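Local structure of sensor protein CpxA (Vibrio parahaemolyticus, 3V67) at residues Y99-I104 with W125-P130; D25-K30 with I110-S115. The protein probably acts as a membrane-bound sensor histidine kinase that autophosphorylates with ATP, this chain being its periplasmic, PAS-fold sensor domain. All coordinates share one frame; numbering follows the deposited sequence.

Interaction 1 of 2, residues Y99-I104 with W125-P130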
loop_
_atom_site.group_PDB
_atom_site.type_symbol
_atom_site.label_atom_id
_atom_site.label_comp_id
_atom_site.label_asym_id
_atom_site.label_seq_id
_atom_site.Cartn_x
_atom_site.Cartn_y
_atom_site.Cartn_z
ATOM N N TYR A 99 7.765 5.905 -9.307
ATOM C CA TYR A 99 8.645 6.826 -10.015
ATOM C C TYR A 99 8.234 8.259 -9.702
ATOM O O TYR A 99 7.359 8.824 -10.360
ATOM C CB TYR A 99 8.581 6.570 -11.521
ATOM C CG TYR A 99 9.149 5.229 -11.927
ATOM C CD1 TYR A 99 10.482 5.106 -12.298
ATOM C CD2 TYR A 99 8.357 4.087 -11.929
ATOM C CE1 TYR A 99 11.009 3.888 -12.662
ATOM C CE2 TYR A 99 8.875 2.864 -12.293
ATOM C CZ TYR A 99 10.203 2.769 -12.660
ATOM O OH TYR A 99 10.729 1.549 -13.024
ATOM N N GLY A 100 8.868 8.841 -8.689
ATOM C CA GLY A 100 8.461 10.138 -8.185
ATOM C C GLY A 100 7.107 10.019 -7.514
ATOM O O GLY A 100 7.000 9.543 -6.386
ATOM N N ARG A 101 6.067 10.444 -8.220
ATOM C CA ARG A 101 4.704 10.332 -7.722
ATOM C C ARG A 101 3.882 9.445 -8.649
ATOM O O ARG A 101 2.666 9.337 -8.498
ATOM C CB ARG A 101 4.058 11.715 -7.614
ATOM C CG ARG A 101 4.615 12.588 -6.498
ATOM C CD ARG A 101 3.895 12.340 -5.181
ATOM N NE ARG A 101 4.310 13.282 -4.143
ATOM C CZ ARG A 101 3.789 14.495 -3.978
ATOM N NH1 ARG A 101 2.830 14.923 -4.788
ATOM N NH2 ARG A 101 4.230 15.283 -3.006
ATOM N N TYR A 102 4.552 8.813 -9.607
ATOM C CA TYR A 102 3.872 7.991 -10.603
ATOM C C TYR A 102 4.142 6.505 -10.390
ATOM O O TYR A 102 5.232 6.015 -10.674
ATOM C CB TYR A 102 4.305 8.404 -12.010
ATOM C CG TYR A 102 3.417 7.883 -13.119
ATOM C CD1 TYR A 102 2.106 8.324 -13.249
ATOM C CD2 TYR A 102 3.895 6.965 -14.045
ATOM C CE1 TYR A 102 1.293 7.856 -14.262
ATOM C CE2 TYR A 102 3.088 6.492 -15.065
ATOM C CZ TYR A 102 1.788 6.942 -15.168
ATOM O OH TYR A 102 0.979 6.478 -16.181
ATOM N N MET A 103 3.139 5.796 -9.886
ATOM C CA MET A 103 3.247 4.361 -9.655
ATOM C C MET A 103 2.984 3.573 -10.934
ATOM O O MET A 103 2.107 3.923 -11.724
ATOM C CB MET A 103 2.253 3.920 -8.579
ATOM C CG MET A 103 2.411 2.470 -8.150
ATOM S SD MET A 103 3.782 2.254 -7.003
ATOM C CE MET A 103 3.056 2.910 -5.510
ATOM N N ILE A 104 3.744 2.504 -11.134
ATOM C CA ILE A 104 3.554 1.639 -12.288
ATOM C C ILE A 104 3.433 0.183 -11.868
ATOM O O ILE A 104 4.289 -0.335 -11.147
ATOM C CB ILE A 104 4.702 1.790 -13.291
ATOM C CG1 ILE A 104 4.584 3.134 -14.015
ATOM C CG2 ILE A 104 4.692 0.641 -14.284
ATOM C CD1 ILE A 104 5.630 3.348 -15.068
ATOM N N TRP A 125 0.528 8.618 -7.794
ATOM C CA TRP A 125 0.285 8.170 -6.436
ATOM C C TRP A 125 0.506 9.328 -5.470
ATOM O O TRP A 125 1.604 9.879 -5.393
ATOM C CB TRP A 125 1.227 7.012 -6.116
ATOM C CG TRP A 125 0.799 6.191 -4.962
ATOM C CD1 TRP A 125 -0.375 5.503 -4.838
ATOM C CD2 TRP A 125 1.534 5.945 -3.764
ATOM N NE1 TRP A 125 -0.421 4.853 -3.630
ATOM C CE2 TRP A 125 0.750 5.099 -2.955
ATOM C CE3 TRP A 125 2.789 6.351 -3.296
ATOM C CZ2 TRP A 125 1.166 4.666 -1.699
ATOM C CZ3 TRP A 125 3.202 5.916 -2.049
ATOM C CH2 TRP A 125 2.398 5.082 -1.268
ATOM N N ASN A 126 -0.540 9.693 -4.734
ATOM C CA ASN A 126 -0.522 10.927 -3.949
ATOM C C ASN A 126 -0.290 10.818 -2.451
ATOM O O ASN A 126 -1.157 11.201 -1.663
ATOM C CB ASN A 126 -1.781 11.750 -4.208
ATOM C CG ASN A 126 -1.729 12.477 -5.525
ATOM O OD1 ASN A 126 -0.749 13.152 -5.839
ATOM N ND2 ASN A 126 -2.781 12.334 -6.313
ATOM N N GLU A 127 0.911 10.352 -2.102
ATOM C CA GLU A 127 1.524 10.468 -0.769
ATOM C C GLU A 127 0.581 10.809 0.382
ATOM O O GLU A 127 0.159 11.958 0.524
ATOM C CB GLU A 127 2.668 11.489 -0.810
ATOM C CG GLU A 127 3.596 11.426 0.392
ATOM C CD GLU A 127 5.035 11.146 -0.001
ATOM O OE1 GLU A 127 5.554 10.068 0.361
ATOM O OE2 GLU A 127 5.647 12.002 -0.674
ATOM N N PRO A 128 0.274 9.810 1.218
ATOM C CA PRO A 128 -0.752 9.876 2.264
ATOM C C PRO A 128 -0.528 11.020 3.243
ATOM O O PRO A 128 0.622 11.384 3.500
ATOM C CB PRO A 128 -0.591 8.540 2.995
ATOM C CG PRO A 128 0.108 7.649 2.034
ATOM C CD PRO A 128 1.022 8.542 1.263
ATOM N N PRO A 129 -1.623 11.580 3.782
ATOM C CA PRO A 129 -1.516 12.582 4.843
ATOM C C PRO A 129 -0.740 11.978 6.001
ATOM O O PRO A 129 -1.054 10.864 6.425
ATOM C CB PRO A 129 -2.973 12.835 5.241
ATOM C CG PRO A 129 -3.733 11.645 4.734
ATOM C CD PRO A 129 -3.020 11.220 3.493
ATOM N N PRO A 130 0.277 12.694 6.494
ATOM C CA PRO A 130 1.214 12.134 7.470
ATOM C C PRO A 130 0.546 11.813 8.793
ATOM O O PRO A 130 -0.546 12.306 9.079
ATOM C CB PRO A 130 2.226 13.265 7.665
ATOM C CG PRO A 130 1.461 14.502 7.354
ATOM C CD PRO A 130 0.539 14.120 6.234
#
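Arg101 and Trp125 meet through their backbones, with their CA atoms 5.1 Å apart. Trp125 N is modelled as donating to Arg101 O, but the distance is too short for the bond's detail to be trusted. Phe123 pairs with Met103 two residues back, and the position of Trp125 is consistent with that antiparallel pairing running one step further, past the end of strand 115-124.

The Arg101 side chain can be traced outward against the loop. Its CB lies 3.8 Å from Trp125 O. The chain then bends at chi2 (-87°), which brings CD to 3.4 Å from Trp125 O. At the guanidinium, NE forms a long salt bridge to Glu127 OE2, at 3.9 Å. NH1 is still further from a partner, 4.1 Å from OD1 of the poorly ordered Asn126, and no bond is made. The guanidinium and carboxylate planes are 82° apart, and OE2 sits oblique to the guanidinium, so the pairing looks electrostatic and not like a two-pronged clasp. Glu127 OE1 also lies close to Glu15 OE1 of the second subunit; the nearby arginine may ease that like-charge approach.

Met103 runs alongside the indole in the same direction. Bends at chi2 and chi3 place its methyl over one face of Trp125: CE is 4.0 Å from the centroid of the five-membered ring and 16° off its normal, a CH-pi contact. Leu98 of strand 95-99 touches both side chains.

The type II' turn from Tyr99 to Tyr102, closed by backbone bonds in both directions between those two residues and carrying Gly100 at positive phi, is the two-residue loop of a beta-hairpin. Here it joins the neighbouring antiparallel strands 95-99 and 102-112 in the sheet of a PAS fold.

Interaction 2 of 2, residues D25-K30 with I110-S115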
loop_
_atom_site.group_PDB
_atom_site.type_symbol
_atom_site.label_atom_id
_atom_site.label_comp_id
_atom_site.label_asym_id
_atom_site.label_seq_id
_atom_site.Cartn_x
_atom_site.Cartn_y
_atom_site.Cartn_z
ATOM N N ASP A 25 -9.034 -8.419 -18.986
ATOM C CA ASP A 25 -10.043 -9.282 -19.594
ATOM C C ASP A 25 -11.030 -8.479 -20.434
ATOM O O ASP A 25 -11.449 -8.917 -21.508
ATOM C CB ASP A 25 -10.793 -10.074 -18.519
ATOM C CG ASP A 25 -10.052 -11.328 -18.091
ATOM O OD1 ASP A 25 -8.845 -11.441 -18.390
ATOM O OD2 ASP A 25 -10.674 -12.204 -17.454
ATOM N N ALA A 26 -11.389 -7.296 -19.942
ATOM C CA ALA A 26 -12.331 -6.426 -20.643
ATOM C C ALA A 26 -11.772 -5.925 -21.972
ATOM O O ALA A 26 -12.462 -5.948 -22.989
ATOM C CB ALA A 26 -12.724 -5.255 -19.762
ATOM N N ILE A 27 -10.524 -5.465 -21.953
ATOM C CA ILE A 27 -9.852 -5.001 -23.163
ATOM C C ILE A 27 -9.694 -6.153 -24.152
ATOM O O ILE A 27 -9.871 -5.980 -25.363
ATOM C CB ILE A 27 -8.474 -4.378 -22.841
ATOM C CG1 ILE A 27 -8.652 -3.024 -22.147
ATOM C CG2 ILE A 27 -7.643 -4.208 -24.100
ATOM C CD1 ILE A 27 -7.349 -2.279 -21.905
ATOM N N GLN A 28 -9.376 -7.331 -23.622
ATOM C CA GLN A 28 -9.262 -8.539 -24.429
ATOM C C GLN A 28 -10.568 -8.866 -25.139
ATOM O O GLN A 28 -10.575 -9.203 -26.321
ATOM C CB GLN A 28 -8.837 -9.725 -23.560
ATOM C CG GLN A 28 -7.358 -10.039 -23.613
ATOM C CD GLN A 28 -6.983 -11.221 -22.750
ATOM O OE1 GLN A 28 -5.847 -11.692 -22.785
ATOM N NE2 GLN A 28 -7.940 -11.716 -21.975
ATOM N N ASN A 29 -11.675 -8.765 -24.412
ATOM C CA ASN A 29 -12.980 -9.088 -24.977
ATOM C C ASN A 29 -13.520 -8.025 -25.927
ATOM O O ASN A 29 -14.226 -8.343 -26.885
ATOM C CB ASN A 29 -13.995 -9.376 -23.869
ATOM C CG ASN A 29 -14.160 -10.857 -23.608
ATOM O OD1 ASN A 29 -14.069 -11.673 -24.528
ATOM N ND2 ASN A 29 -14.400 -11.218 -22.351
ATOM N N LYS A 30 -13.186 -6.767 -25.662
ATOM C CA LYS A 30 -13.653 -5.669 -26.500
ATOM C C LYS A 30 -13.047 -5.725 -27.898
ATOM O O LYS A 30 -13.739 -5.511 -28.895
ATOM C CB LYS A 30 -13.335 -4.322 -25.855
ATOM C CG LYS A 30 -13.632 -3.142 -26.763
ATOM C CD LYS A 30 -13.572 -1.824 -26.018
ATOM C CE LYS A 30 -13.949 -0.674 -26.937
ATOM N NZ LYS A 30 -14.018 0.618 -26.207
ATOM N N ILE A 110 -1.630 -10.518 -21.668
ATOM C CA ILE A 110 -2.796 -10.114 -22.439
ATOM C C ILE A 110 -2.676 -10.613 -23.873
ATOM O O ILE A 110 -1.577 -10.767 -24.393
ATOM C CB ILE A 110 -3.003 -8.579 -22.406
ATOM C CG1 ILE A 110 -4.431 -8.213 -22.829
ATOM C CG2 ILE A 110 -1.964 -7.866 -23.265
ATOM C CD1 ILE A 110 -4.753 -6.734 -22.709
ATOM N N VAL A 111 -3.810 -10.899 -24.500
ATOM C CA VAL A 111 -3.807 -11.340 -25.886
ATOM C C VAL A 111 -4.565 -10.345 -26.751
ATOM O O VAL A 111 -5.777 -10.170 -26.601
ATOM C CB VAL A 111 -4.432 -12.737 -26.053
ATOM C CG1 VAL A 111 -4.511 -13.106 -27.526
ATOM C CG2 VAL A 111 -3.634 -13.775 -25.276
ATOM N N LEU A 112 -3.837 -9.697 -27.654
ATOM C CA LEU A 112 -4.423 -8.725 -28.562
ATOM C C LEU A 112 -3.983 -9.033 -29.982
ATOM O O LEU A 112 -2.792 -9.209 -30.236
ATOM C CB LEU A 112 -3.999 -7.307 -28.171
ATOM C CG LEU A 112 -4.416 -6.814 -26.780
ATOM C CD1 LEU A 112 -3.930 -5.388 -26.554
ATOM C CD2 LEU A 112 -5.926 -6.906 -26.592
ATOM N N ALA A 113 -4.949 -9.097 -30.896
ATOM C CA ALA A 113 -4.688 -9.429 -32.299
ATOM C C ALA A 113 -3.950 -10.759 -32.452
ATOM O O ALA A 113 -3.008 -10.865 -33.238
ATOM C CB ALA A 113 -3.917 -8.303 -32.984
ATOM N N ASP A 114 -4.383 -11.764 -31.692
ATOM C CA ASP A 114 -3.748 -13.082 -31.682
ATOM C C ASP A 114 -2.256 -13.031 -31.348
ATOM O O ASP A 114 -1.495 -13.916 -31.735
ATOM C CB ASP A 114 -3.975 -13.815 -33.007
ATOM C CG ASP A 114 -5.235 -14.659 -32.997
ATOM O OD1 ASP A 114 -5.551 -15.245 -31.940
ATOM O OD2 ASP A 114 -5.909 -14.741 -34.045
ATOM N N SER A 115 -1.845 -11.994 -30.624
ATOM C CA SER A 115 -0.462 -11.866 -30.179
ATOM C C SER A 115 -0.404 -11.854 -28.658
ATOM O O SER A 115 -1.238 -11.228 -28.006
ATOM C CB SER A 115 0.163 -10.586 -30.731
ATOM O OG SER A 115 0.048 -10.535 -32.144
HETATM O O HOH W 1 -8.538 -9.811 -27.689
#
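Gln28 and Val111 form the direct polar link between helix 14-30 and strand 102-112. Val111 N donates to Gln28 OE1 over 2.8 Å, in the plane of the amide carbonyl and on one of its lone pairs, though the bond is bent at the hydrogen (143°). The glutamine reaches the strand because it is fully extended beyond CG, with chi2 at -180°.

A water may provide a second polar connection. It lies between Gln28 O and Val111 O, 3.0 Å from Val111 O, and can donate to both. The distance to Gln28 O is doubtfully short, however, and other acceptors compete for the water's protons, so the bridge is tentative.

Van der Waals contact accompanies these bonds. The aliphatic part of Gln28 and the side chain of Ile110 overlap while running opposite ways, with Gln28 CG 3.5 Å from Ile110 CG1. Deeper in, Ile27 CG2 touches two strand residues at once: it is 4.1 Å from Ile110 CD1 and 4.1 Å from Leu112 CD2. The chi1 rotation of Ile27 turns this branch, and not CG1, to the strand. Phe60 of strand 57-61 meets both Ile110 and Leu112, and Leu37 and Ile40 of helix 37-46 pack on Leu112, so these contacts belong to the hydrophobic interior. Ile27 also packs on Asp137 of the second subunit.

The axes of the local helix and strand segments run nearly parallel, 18° apart, with a closest approach of 8.1 Å. At that spacing the chemistry divides by depth: branched aliphatic groups fill the buried side, while on the more exposed side the Gln28 amide oxygen takes the Val111 N-H and a water may serve Val111 O, coupling the last turns of the helix to the sheet by at least one direction-dependent bond.

In the fold
Interactions 1 and 2 draw on the two ends of one long strand, 102-112: the first lies where it leaves the turn at Tyr99-Tyr102, the second where it enters the type I' turn from Leu112 to Ser115. Their centres are 30 Å apart, on opposite sides of the chain's centre, and their nearest atoms about 13 Å apart, so they do not touch, although strand 102-112 connects them directly. The partner segments differ: 125-130 is the loop after strand 115-124, whereas 25-30 ends helix 14-30. Both contacts touch the second subunit. No ligand marks a pocket at either one, and the kinase regions lie elsewhere in the full-length protein.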